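Local coordinates for protein kcn28 (Kitasatospora, PDB 6J31) that is of unknown function but adopts the two-domain GT-B fold, in which two Rossmann-like domains flank a cleft with a bound ligand, at residues M88-R93 / A110-L116; D102-V108 / I122-S128; A231-L235 / V287-L293. All blocks are in the same frame, centred on the assembly; numbering follows the deposited sequence.

Contact 1 of 3, residues M88-R93 / A110-L116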
loop_
_atom_site.group_PDB
_atom_site.type_symbol
_atom_site.label_atom_id
_atom_site.label_comp_id
_atom_site.label_asym_id
_atom_site.label_seq_id
_atom_site.Cartn_x
_atom_site.Cartn_y
_atom_site.Cartn_z
ATOM N N MET A 88 -17.551 -11.882 -4.621
ATOM C CA MET A 88 -17.415 -10.679 -5.440
ATOM C C MET A 88 -17.884 -10.909 -6.872
ATOM O O MET A 88 -18.592 -10.071 -7.444
ATOM C CB MET A 88 -15.964 -10.200 -5.426
ATOM C CG MET A 88 -15.759 -8.823 -6.022
ATOM S SD MET A 88 -14.018 -8.395 -6.212
ATOM C CE MET A 88 -13.421 -8.519 -4.530
ATOM N N LEU A 89 -17.496 -12.033 -7.470
ATOM C CA LEU A 89 -17.730 -12.229 -8.900
ATOM C C LEU A 89 -19.200 -12.148 -9.292
ATOM O O LEU A 89 -19.517 -11.410 -10.241
ATOM C CB LEU A 89 -17.091 -13.552 -9.333
ATOM C CG LEU A 89 -17.315 -13.969 -10.782
ATOM C CD1 LEU A 89 -16.804 -12.900 -11.734
ATOM C CD2 LEU A 89 -16.595 -15.284 -11.020
ATOM N N PRO A 90 -20.141 -12.837 -8.626
ATOM C CA PRO A 90 -21.549 -12.692 -9.036
ATOM C C PRO A 90 -22.078 -11.281 -8.852
ATOM O O PRO A 90 -22.906 -10.827 -9.650
ATOM C CB PRO A 90 -22.285 -13.701 -8.145
ATOM C CG PRO A 90 -21.388 -13.925 -6.990
ATOM C CD PRO A 90 -19.997 -13.774 -7.499
ATOM N N GLN A 91 -21.632 -10.576 -7.814
ATOM C CA GLN A 91 -22.067 -9.194 -7.638
ATOM C C GLN A 91 -21.554 -8.307 -8.762
ATOM O O GLN A 91 -22.308 -7.493 -9.306
ATOM C CB GLN A 91 -21.609 -8.671 -6.285
ATOM C CG GLN A 91 -22.198 -9.437 -5.130
ATOM C CD GLN A 91 -21.789 -8.860 -3.807
ATOM O OE1 GLN A 91 -22.232 -7.778 -3.435
ATOM N NE2 GLN A 91 -20.959 -9.589 -3.073
ATOM N N LEU A 92 -20.286 -8.471 -9.141
ATOM C CA LEU A 92 -19.752 -7.717 -10.268
ATOM C C LEU A 92 -20.476 -8.077 -11.556
ATOM O O LEU A 92 -20.757 -7.202 -12.383
ATOM C CB LEU A 92 -18.256 -7.984 -10.408
ATOM C CG LEU A 92 -17.347 -7.449 -9.306
ATOM C CD1 LEU A 92 -15.914 -7.788 -9.641
ATOM C CD2 LEU A 92 -17.524 -5.950 -9.140
ATOM N N ARG A 93 -20.770 -9.365 -11.755
ATOM C CA ARG A 93 -21.481 -9.781 -12.959
ATOM C C ARG A 93 -22.855 -9.132 -13.032
ATOM O O ARG A 93 -23.245 -8.600 -14.077
ATOM C CB ARG A 93 -21.609 -11.307 -12.998
ATOM C CG ARG A 93 -22.204 -11.865 -14.295
ATOM C CD ARG A 93 -22.307 -13.395 -14.264
ATOM N NE ARG A 93 -21.062 -14.023 -13.823
ATOM C CZ ARG A 93 -20.037 -14.323 -14.618
ATOM N NH1 ARG A 93 -20.091 -14.060 -15.919
ATOM N NH2 ARG A 93 -18.953 -14.892 -14.106
ATOM N N ALA A 110 -8.818 -7.507 -6.107
ATOM C CA ALA A 110 -10.060 -7.486 -6.868
ATOM C C ALA A 110 -9.934 -8.276 -8.167
ATOM O O ALA A 110 -10.602 -7.974 -9.161
ATOM C CB ALA A 110 -10.490 -6.049 -7.150
ATOM N N TYR A 111 -9.104 -9.315 -8.154
ATOM C CA TYR A 111 -8.864 -10.168 -9.312
ATOM C C TYR A 111 -10.110 -10.887 -9.839
ATOM O O TYR A 111 -10.085 -11.321 -10.996
ATOM C CB TYR A 111 -7.767 -11.194 -8.995
ATOM C CG TYR A 111 -8.052 -12.037 -7.779
ATOM C CD1 TYR A 111 -8.734 -13.245 -7.889
ATOM C CD2 TYR A 111 -7.651 -11.620 -6.517
ATOM C CE1 TYR A 111 -9.003 -14.020 -6.767
ATOM C CE2 TYR A 111 -7.917 -12.381 -5.396
ATOM C CZ TYR A 111 -8.593 -13.576 -5.524
ATOM O OH TYR A 111 -8.852 -14.316 -4.397
ATOM N N PRO A 112 -11.205 -11.064 -9.080
ATOM C CA PRO A 112 -12.430 -11.562 -9.730
ATOM C C PRO A 112 -12.882 -10.693 -10.888
ATOM O O PRO A 112 -13.543 -11.199 -11.804
ATOM C CB PRO A 112 -13.460 -11.573 -8.592
ATOM C CG PRO A 112 -12.651 -11.863 -7.400
ATOM C CD PRO A 112 -11.368 -11.086 -7.607
ATOM N N ALA A 113 -12.522 -9.407 -10.894
ATOM C CA ALA A 113 -12.822 -8.570 -12.047
ATOM C C ALA A 113 -12.116 -9.073 -13.299
ATOM O O ALA A 113 -12.664 -8.964 -14.401
ATOM C CB ALA A 113 -12.438 -7.117 -11.759
ATOM N N ARG A 114 -10.909 -9.630 -13.158
ATOM C CA ARG A 114 -10.238 -10.201 -14.322
ATOM C C ARG A 114 -10.982 -11.424 -14.844
ATOM O O ARG A 114 -11.120 -11.598 -16.061
ATOM C CB ARG A 114 -8.798 -10.574 -13.984
ATOM C CG ARG A 114 -8.069 -11.250 -15.128
ATOM C CD ARG A 114 -6.700 -11.752 -14.703
ATOM N NE ARG A 114 -5.964 -12.314 -15.831
ATOM C CZ ARG A 114 -4.796 -12.943 -15.737
ATOM N NH1 ARG A 114 -4.216 -13.119 -14.558
ATOM N NH2 ARG A 114 -4.211 -13.402 -16.832
ATOM N N VAL A 115 -11.485 -12.269 -13.938
ATOM C CA VAL A 115 -12.279 -13.420 -14.361
ATOM C C VAL A 115 -13.480 -12.947 -15.159
ATOM O O VAL A 115 -13.805 -13.499 -16.217
ATOM C CB VAL A 115 -12.708 -14.254 -13.139
ATOM C CG1 VAL A 115 -13.640 -15.390 -13.564
ATOM C CG2 VAL A 115 -11.494 -14.790 -12.391
ATOM N N LEU A 116 -14.132 -11.890 -14.677
ATOM C CA LEU A 116 -15.261 -11.313 -15.390
ATOM C C LEU A 116 -14.819 -10.776 -16.746
ATOM O O LEU A 116 -15.490 -10.994 -17.763
ATOM C CB LEU A 116 -15.873 -10.206 -14.531
ATOM C CG LEU A 116 -17.370 -9.913 -14.589
ATOM C CD1 LEU A 116 -17.671 -8.433 -14.398
ATOM C CD2 LEU A 116 -18.017 -10.474 -15.841
#
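With CG turned away from its own backbone N (chi1 -169°) and a bend at chi3 (-59°), Met88 reaches across to Pro112 and sets its sulfur against the proline ring. SD lies 3.9 Å from Pro112 CG, nearly as close to CB and CD of the same ring, and the two side chains cross at about a right angle; SD also touches Ala110. Leu89, one residue on, works as a fork. Its CD1 branch comes within 3.7 Å of Pro112 O and packs on Leu116 CB, whereas its CD2 branch meets Val115 CG1 at 3.9 Å. Leu92 sends CD1 to Ala113, 4.1 Å from the CB of that residue, and its CB receives the CD1 methyl of Leu116 at 4.1 Å. The other methyl of Leu116, CD2, covers one face of the Arg93 guanidinium, 4.1 Å from NH1.

The short helical segments 88-93 and 112-116 run 9.2 Å apart at an angle of 50°, a spacing filled by these branches. Trp164 of helix 152-167 touches both Leu89 and Pro112, and Phe104 of strand 103-107 lies against Leu116, so neighbouring elements continue the same apolar core.

No hydrogen bond passes between the segments. Pro112 O and Ala113 N, which lie against the leucine methyls, are bonded within their own segment, to Leu116 N and Ala110 O. Cohesion therefore rests on dispersion between methyls, a thioether and a proline ring, with the face of the Arg93 guanidinium, typically less well hydrated than its N-H edge, packing on a methyl at the margin.

Contact 2 of 3, residues D102-V108 / I122-S128; sequences DVFLYDV and IPSIQIS
Four backbone hydrogen bonds, Phe104 N to Pro123 O (3.0 Å), Ile125 N to Phe104 O (2.8 Å), Tyr106 N to Ile125 O and Ile127 N to Tyr106 O, join strands 103-107 and 124-128 in parallel, their axes at 26°. The last is short, 2.7 Å from Ile127 N to Tyr106 O, yet its donor stands above the carbonyl plane.

On one sheet face, the chi1 of Tyr106 (64°) swings its ring across to the neighbouring strand, where Gln126 CA sits over one ring face, 3.9 Å from the centroid, in a CH-pi contact. A water in the ring plane links Tyr106 OH (2.9 Å) to Ser124 OG. Gln126 OE1 is hydrogen-bonded to Ser185 OG, while NE2 packs on Val108. On the other face Leu105 and Ile125 lie side by side, Leu105 CD2 3.8 Å from Ile125 CB, both touching Ile390 of helix 382-391.

At the C-terminal ends of the strands, Val108 touches the bound (2E,2'E)-3,3'-(1,2-phenylene)di(prop-2-enoic acid) and packs its CG2 on Ser128 CA at 3.5 Å. A second water donates to both Asp107 OD1 (2.6 Å) and Ile127 O. Asp107 OD1 is also hydrogen-bonded to His17 ND1, and OD2 to Leu109 N. Backbone bonds thus hold the strands in register and side-chain packing fills both faces, while Asp107 is tied to two pocket residues, consistent with a part in shaping the pocket wall.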
loop_
_atom_site.group_PDB
_atom_site.type_symbol
_atom_site.label_atom_id
_atom_site.label_comp_id
_atom_site.label_asym_id
_atom_site.label_seq_id
_atom_site.Cartn_x
_atom_site.Cartn_y
_atom_site.Cartn_z
ATOM N N ASP A 102 -15.502 -0.695 -21.184
ATOM C CA ASP A 102 -14.477 -0.882 -22.205
ATOM C C ASP A 102 -13.221 -1.529 -21.637
ATOM O O ASP A 102 -12.489 -2.205 -22.367
ATOM C CB ASP A 102 -14.144 0.454 -22.863
ATOM C CG ASP A 102 -15.306 1.007 -23.652
ATOM O OD1 ASP A 102 -15.848 0.257 -24.490
ATOM O OD2 ASP A 102 -15.683 2.179 -23.433
ATOM N N VAL A 103 -12.943 -1.313 -20.354
ATOM C CA VAL A 103 -11.786 -1.913 -19.709
ATOM C C VAL A 103 -12.088 -2.050 -18.224
ATOM O O VAL A 103 -12.800 -1.230 -17.637
ATOM C CB VAL A 103 -10.506 -1.081 -19.968
ATOM C CG1 VAL A 103 -10.672 0.329 -19.436
ATOM C CG2 VAL A 103 -9.288 -1.748 -19.350
ATOM N N PHE A 104 -11.549 -3.105 -17.623
ATOM C CA PHE A 104 -11.633 -3.340 -16.188
ATOM C C PHE A 104 -10.290 -3.002 -15.554
ATOM O O PHE A 104 -9.267 -3.593 -15.912
ATOM C CB PHE A 104 -11.990 -4.797 -15.887
ATOM C CG PHE A 104 -13.458 -5.060 -15.789
ATOM C CD1 PHE A 104 -14.186 -4.594 -14.706
ATOM C CD2 PHE A 104 -14.110 -5.793 -16.768
ATOM C CE1 PHE A 104 -15.541 -4.842 -14.606
ATOM C CE2 PHE A 104 -15.469 -6.048 -16.670
ATOM C CZ PHE A 104 -16.182 -5.569 -15.589
ATOM N N LEU A 105 -10.295 -2.053 -14.624
ATOM C CA LEU A 105 -9.154 -1.788 -13.758
ATOM C C LEU A 105 -9.440 -2.436 -12.413
ATOM O O LEU A 105 -10.548 -2.295 -11.886
ATOM C CB LEU A 105 -8.928 -0.287 -13.564
ATOM C CG LEU A 105 -8.785 0.629 -14.779
ATOM C CD1 LEU A 105 -8.422 2.045 -14.319
ATOM C CD2 LEU A 105 -7.781 0.090 -15.789
ATOM N N TYR A 106 -8.465 -3.150 -11.860
ATOM C CA TYR A 106 -8.719 -3.841 -10.605
ATOM C C TYR A 106 -7.492 -3.851 -9.704
ATOM O O TYR A 106 -6.376 -4.117 -10.151
ATOM C CB TYR A 106 -9.198 -5.279 -10.861
ATOM C CG TYR A 106 -8.177 -6.174 -11.531
ATOM C CD1 TYR A 106 -7.969 -6.126 -12.904
ATOM C CD2 TYR A 106 -7.438 -7.086 -10.786
ATOM C CE1 TYR A 106 -7.037 -6.953 -13.512
ATOM C CE2 TYR A 106 -6.512 -7.909 -11.382
ATOM C CZ TYR A 106 -6.311 -7.838 -12.741
ATOM O OH TYR A 106 -5.384 -8.667 -13.318
ATOM N N ASP A 107 -7.728 -3.600 -8.421
ATOM C CA ASP A 107 -6.711 -3.775 -7.402
ATOM C C ASP A 107 -6.301 -5.247 -7.325
ATOM O O ASP A 107 -7.010 -6.134 -7.803
ATOM C CB ASP A 107 -7.254 -3.293 -6.057
ATOM C CG ASP A 107 -6.327 -3.593 -4.911
ATOM O OD1 ASP A 107 -5.346 -2.846 -4.727
ATOM O OD2 ASP A 107 -6.555 -4.612 -4.229
ATOM N N VAL A 108 -5.137 -5.498 -6.710
ATOM C CA VAL A 108 -4.593 -6.855 -6.626
ATOM C C VAL A 108 -5.599 -7.813 -5.999
ATOM O O VAL A 108 -5.718 -8.971 -6.414
ATOM C CB VAL A 108 -3.271 -6.857 -5.831
ATOM C CG1 VAL A 108 -2.638 -8.246 -5.831
ATOM C CG2 VAL A 108 -2.312 -5.855 -6.398
ATOM N N ILE A 122 -13.160 -8.587 -22.445
ATOM C CA ILE A 122 -12.852 -7.185 -22.189
ATOM C C ILE A 122 -11.428 -7.137 -21.645
ATOM O O ILE A 122 -11.055 -7.995 -20.832
ATOM C CB ILE A 122 -13.870 -6.568 -21.212
ATOM C CG1 ILE A 122 -15.288 -6.727 -21.760
ATOM C CG2 ILE A 122 -13.601 -5.091 -20.976
ATOM C CD1 ILE A 122 -16.364 -6.227 -20.826
ATOM N N PRO A 123 -10.595 -6.192 -22.080
ATOM C CA PRO A 123 -9.246 -6.080 -21.510
ATOM C C PRO A 123 -9.293 -5.636 -20.054
ATOM O O PRO A 123 -10.195 -4.909 -19.629
ATOM C CB PRO A 123 -8.559 -5.031 -22.397
ATOM C CG PRO A 123 -9.663 -4.313 -23.100
ATOM C CD PRO A 123 -10.823 -5.258 -23.194
ATOM N N SER A 124 -8.313 -6.115 -19.281
ATOM C CA SER A 124 -8.178 -5.804 -17.866
ATOM C C SER A 124 -6.753 -5.354 -17.553
ATOM O O SER A 124 -5.791 -5.784 -18.196
ATOM C CB SER A 124 -8.544 -7.014 -16.996
ATOM O OG SER A 124 -7.584 -8.050 -17.125
ATOM N N ILE A 125 -6.634 -4.457 -16.575
ATOM C CA ILE A 125 -5.348 -3.939 -16.110
ATOM C C ILE A 125 -5.324 -4.001 -14.592
ATOM O O ILE A 125 -6.191 -3.416 -13.933
ATOM C CB ILE A 125 -5.092 -2.497 -16.580
ATOM C CG1 ILE A 125 -5.218 -2.385 -18.097
ATOM C CG2 ILE A 125 -3.723 -2.019 -16.101
ATOM C CD1 ILE A 125 -5.267 -0.967 -18.585
ATOM N N GLN A 126 -4.325 -4.676 -14.036
ATOM C CA GLN A 126 -4.163 -4.705 -12.592
ATOM C C GLN A 126 -3.556 -3.396 -12.099
ATOM O O GLN A 126 -2.670 -2.824 -12.743
ATOM C CB GLN A 126 -3.274 -5.874 -12.178
ATOM C CG GLN A 126 -3.060 -5.995 -10.681
ATOM C CD GLN A 126 -1.817 -6.796 -10.347
ATOM O OE1 GLN A 126 -0.696 -6.355 -10.608
ATOM N NE2 GLN A 126 -2.006 -7.988 -9.797
ATOM N N ILE A 127 -4.053 -2.914 -10.964
ATOM C CA ILE A 127 -3.500 -1.753 -10.275
ATOM C C ILE A 127 -2.910 -2.262 -8.966
ATOM O O ILE A 127 -3.649 -2.599 -8.034
ATOM C CB ILE A 127 -4.561 -0.671 -10.024
ATOM C CG1 ILE A 127 -5.362 -0.396 -11.299
ATOM C CG2 ILE A 127 -3.909 0.619 -9.529
ATOM C CD1 ILE A 127 -4.579 0.328 -12.381
ATOM N N SER A 128 -1.580 -2.336 -8.891
ATOM C CA SER A 128 -0.912 -2.899 -7.720
ATOM C C SER A 128 -0.453 -1.788 -6.793
ATOM O O SER A 128 0.360 -0.947 -7.208
ATOM C CB SER A 128 0.276 -3.753 -8.139
ATOM O OG SER A 128 0.985 -4.194 -6.994
HETATM O O HOH W 1 -4.992 -8.537 -16.140
HETATM O O HOH W 2 -4.786 -0.567 -5.813
#

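Contact 3 of 3, residues A231-L235 / V287-L293; sequences ALVSL and VPQLAVL
The carboxamide of Gln289 is the flat group that reaches across to strand 231-234, and it does so through its oxygen: Ser234 OG donates a weak hydrogen bond to OE1, 3.4 Å away, with Ser234 CB also near that oxygen. An extended chain, CG pointing away from the backbone N (chi1 -172°), carries the amide from the first turn of the helix to Ser234. Its aliphatic part is used as well, since Gln289 CG packs 4.0 Å from Leu232 CD2. The side chain of Phe299 on strand 298-301 touches Gln289, Leu232 and Leu293.

Leu232 carries most of the contact, its side chain directed at the helix. Val292 meets it at about a right angle, with Val292 CG1 3.7 Å from Leu232 CB and nearly as close to both methyls. The two branches then part: Leu232 CD2 reaches Leu293 CD2 at 3.7 Å, and Leu232 CD1 finds Val287 CG2 at 4.2 Å, the two side chains sliding past each other in opposite directions. Leu232 is thereby met by residues from the loop before the helix through to the start of its second turn. Pro288 takes the N-cap position, and its O accepts from Val292 N, 3.0 Å away, closing the first turn beside the leucine.

Strand 231-234 and helix 289-293 run nearly antiparallel, at 152°, with axes 9.4 Å apart, as expected of a helix laid on a parallel sheet. Helix 289-294 follows edge strand 281-284 and leads into strand 298-301, next to strand 229-234. This is the crossover at the centre of a Rossmann-like 3-2-1-4-5-6 sheet, here in the C-terminal domain of the GT-B fold.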
loop_
_atom_site.group_PDB
_atom_site.type_symbol
_atom_site.label_atom_id
_atom_site.label_comp_id
_atom_site.label_asym_id
_atom_site.label_seq_id
_atom_site.Cartn_x
_atom_site.Cartn_y
_atom_site.Cartn_z
ATOM N N ALA A 231 10.839 15.023 14.958
ATOM C CA ALA A 231 10.675 13.603 14.697
ATOM C C ALA A 231 9.196 13.251 14.689
ATOM O O ALA A 231 8.433 13.729 15.533
ATOM C CB ALA A 231 11.394 12.763 15.745
ATOM N N LEU A 232 8.795 12.406 13.742
ATOM C CA LEU A 232 7.437 11.886 13.680
ATOM C C LEU A 232 7.478 10.377 13.867
ATOM O O LEU A 232 8.217 9.683 13.162
ATOM C CB LEU A 232 6.759 12.235 12.351
ATOM C CG LEU A 232 5.430 11.507 12.107
ATOM C CD1 LEU A 232 4.377 11.916 13.137
ATOM C CD2 LEU A 232 4.922 11.729 10.692
ATOM N N VAL A 233 6.708 9.878 14.828
ATOM C CA VAL A 233 6.565 8.446 15.064
ATOM C C VAL A 233 5.136 8.068 14.705
ATOM O O VAL A 233 4.182 8.509 15.357
ATOM C CB VAL A 233 6.886 8.064 16.515
ATOM C CG1 VAL A 233 6.637 6.573 16.740
ATOM C CG2 VAL A 233 8.317 8.428 16.858
ATOM N N SER A 234 4.983 7.253 13.663
ATOM C CA SER A 234 3.655 6.868 13.192
ATOM C C SER A 234 3.752 5.464 12.606
ATOM O O SER A 234 4.241 5.289 11.487
ATOM C CB SER A 234 3.127 7.862 12.166
ATOM O OG SER A 234 1.747 7.654 11.916
ATOM N N LEU A 235 3.287 4.476 13.362
ATOM C CA LEU A 235 3.252 3.106 12.862
ATOM C C LEU A 235 1.875 2.882 12.237
ATOM O O LEU A 235 1.001 2.207 12.777
ATOM C CB LEU A 235 3.521 2.136 14.003
ATOM C CG LEU A 235 4.716 2.456 14.906
ATOM C CD1 LEU A 235 4.871 1.380 15.962
ATOM C CD2 LEU A 235 5.996 2.597 14.094
ATOM N N VAL A 287 -2.493 12.307 12.772
ATOM C CA VAL A 287 -1.853 13.575 12.424
ATOM C C VAL A 287 -1.950 13.763 10.918
ATOM O O VAL A 287 -2.127 12.794 10.164
ATOM C CB VAL A 287 -0.373 13.620 12.874
ATOM C CG1 VAL A 287 -0.210 13.120 14.291
ATOM C CG2 VAL A 287 0.492 12.812 11.921
ATOM N N PRO A 288 -1.843 15.005 10.447
ATOM C CA PRO A 288 -1.691 15.213 9.003
ATOM C C PRO A 288 -0.287 14.820 8.590
ATOM O O PRO A 288 0.636 15.637 8.659
ATOM C CB PRO A 288 -1.940 16.717 8.831
ATOM C CG PRO A 288 -1.567 17.309 10.153
ATOM C CD PRO A 288 -1.910 16.275 11.192
ATOM N N GLN A 289 -0.121 13.566 8.164
ATOM C CA GLN A 289 1.217 12.996 8.030
ATOM C C GLN A 289 2.082 13.802 7.070
ATOM O O GLN A 289 3.223 14.149 7.389
ATOM C CB GLN A 289 1.126 11.540 7.580
ATOM C CG GLN A 289 2.465 10.835 7.606
ATOM C CD GLN A 289 2.334 9.333 7.698
ATOM O OE1 GLN A 289 1.967 8.794 8.741
ATOM N NE2 GLN A 289 2.643 8.646 6.606
ATOM N N LEU A 290 1.547 14.128 5.892
ATOM C CA LEU A 290 2.326 14.882 4.917
ATOM C C LEU A 290 2.703 16.261 5.444
ATOM O O LEU A 290 3.768 16.787 5.101
ATOM C CB LEU A 290 1.546 14.995 3.611
ATOM C CG LEU A 290 1.604 13.739 2.741
ATOM C CD1 LEU A 290 0.817 13.940 1.455
ATOM C CD2 LEU A 290 3.047 13.351 2.447
ATOM N N ALA A 291 1.843 16.866 6.265
ATOM C CA ALA A 291 2.160 18.162 6.857
ATOM C C ALA A 291 3.295 18.040 7.867
ATOM O O ALA A 291 4.206 18.876 7.895
ATOM C CB ALA A 291 0.917 18.764 7.510
ATOM N N VAL A 292 3.239 17.026 8.733
ATOM C CA VAL A 292 4.303 16.832 9.714
ATOM C C VAL A 292 5.612 16.471 9.023
ATOM O O VAL A 292 6.684 16.957 9.405
ATOM C CB VAL A 292 3.892 15.763 10.744
ATOM C CG1 VAL A 292 5.033 15.489 11.716
ATOM C CG2 VAL A 292 2.653 16.207 11.493
ATOM N N LEU A 293 5.551 15.615 7.998
ATOM C CA LEU A 293 6.762 15.242 7.271
ATOM C C LEU A 293 7.399 16.441 6.583
ATOM O O LEU A 293 8.614 16.455 6.363
ATOM C CB LEU A 293 6.454 14.150 6.249
ATOM C CG LEU A 293 6.068 12.792 6.844
ATOM C CD1 LEU A 293 5.790 11.776 5.744
ATOM C CD2 LEU A 293 7.142 12.292 7.806
#

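From the N terminus, helix 74-96 enters contact 1 and strand 103-107 enters contact 2 before either is closed. Residues 110-116 then complete contact 1, and strand 124-128 completes contact 2, so the two short loops cross rather than nest. They touch each other through Leu116 on Phe104 and Arg114 on Tyr106: helix 112-120, the middle of the beta-alpha-beta unit, packs on both helix 74-96 and strand 103-107. Contact 3 follows in series, closing a longer loop from strand 229-234 to helix 289-294 in the other domain. Its centre is about 32 Å from that of contact 2, on the opposite side of the chain's centre.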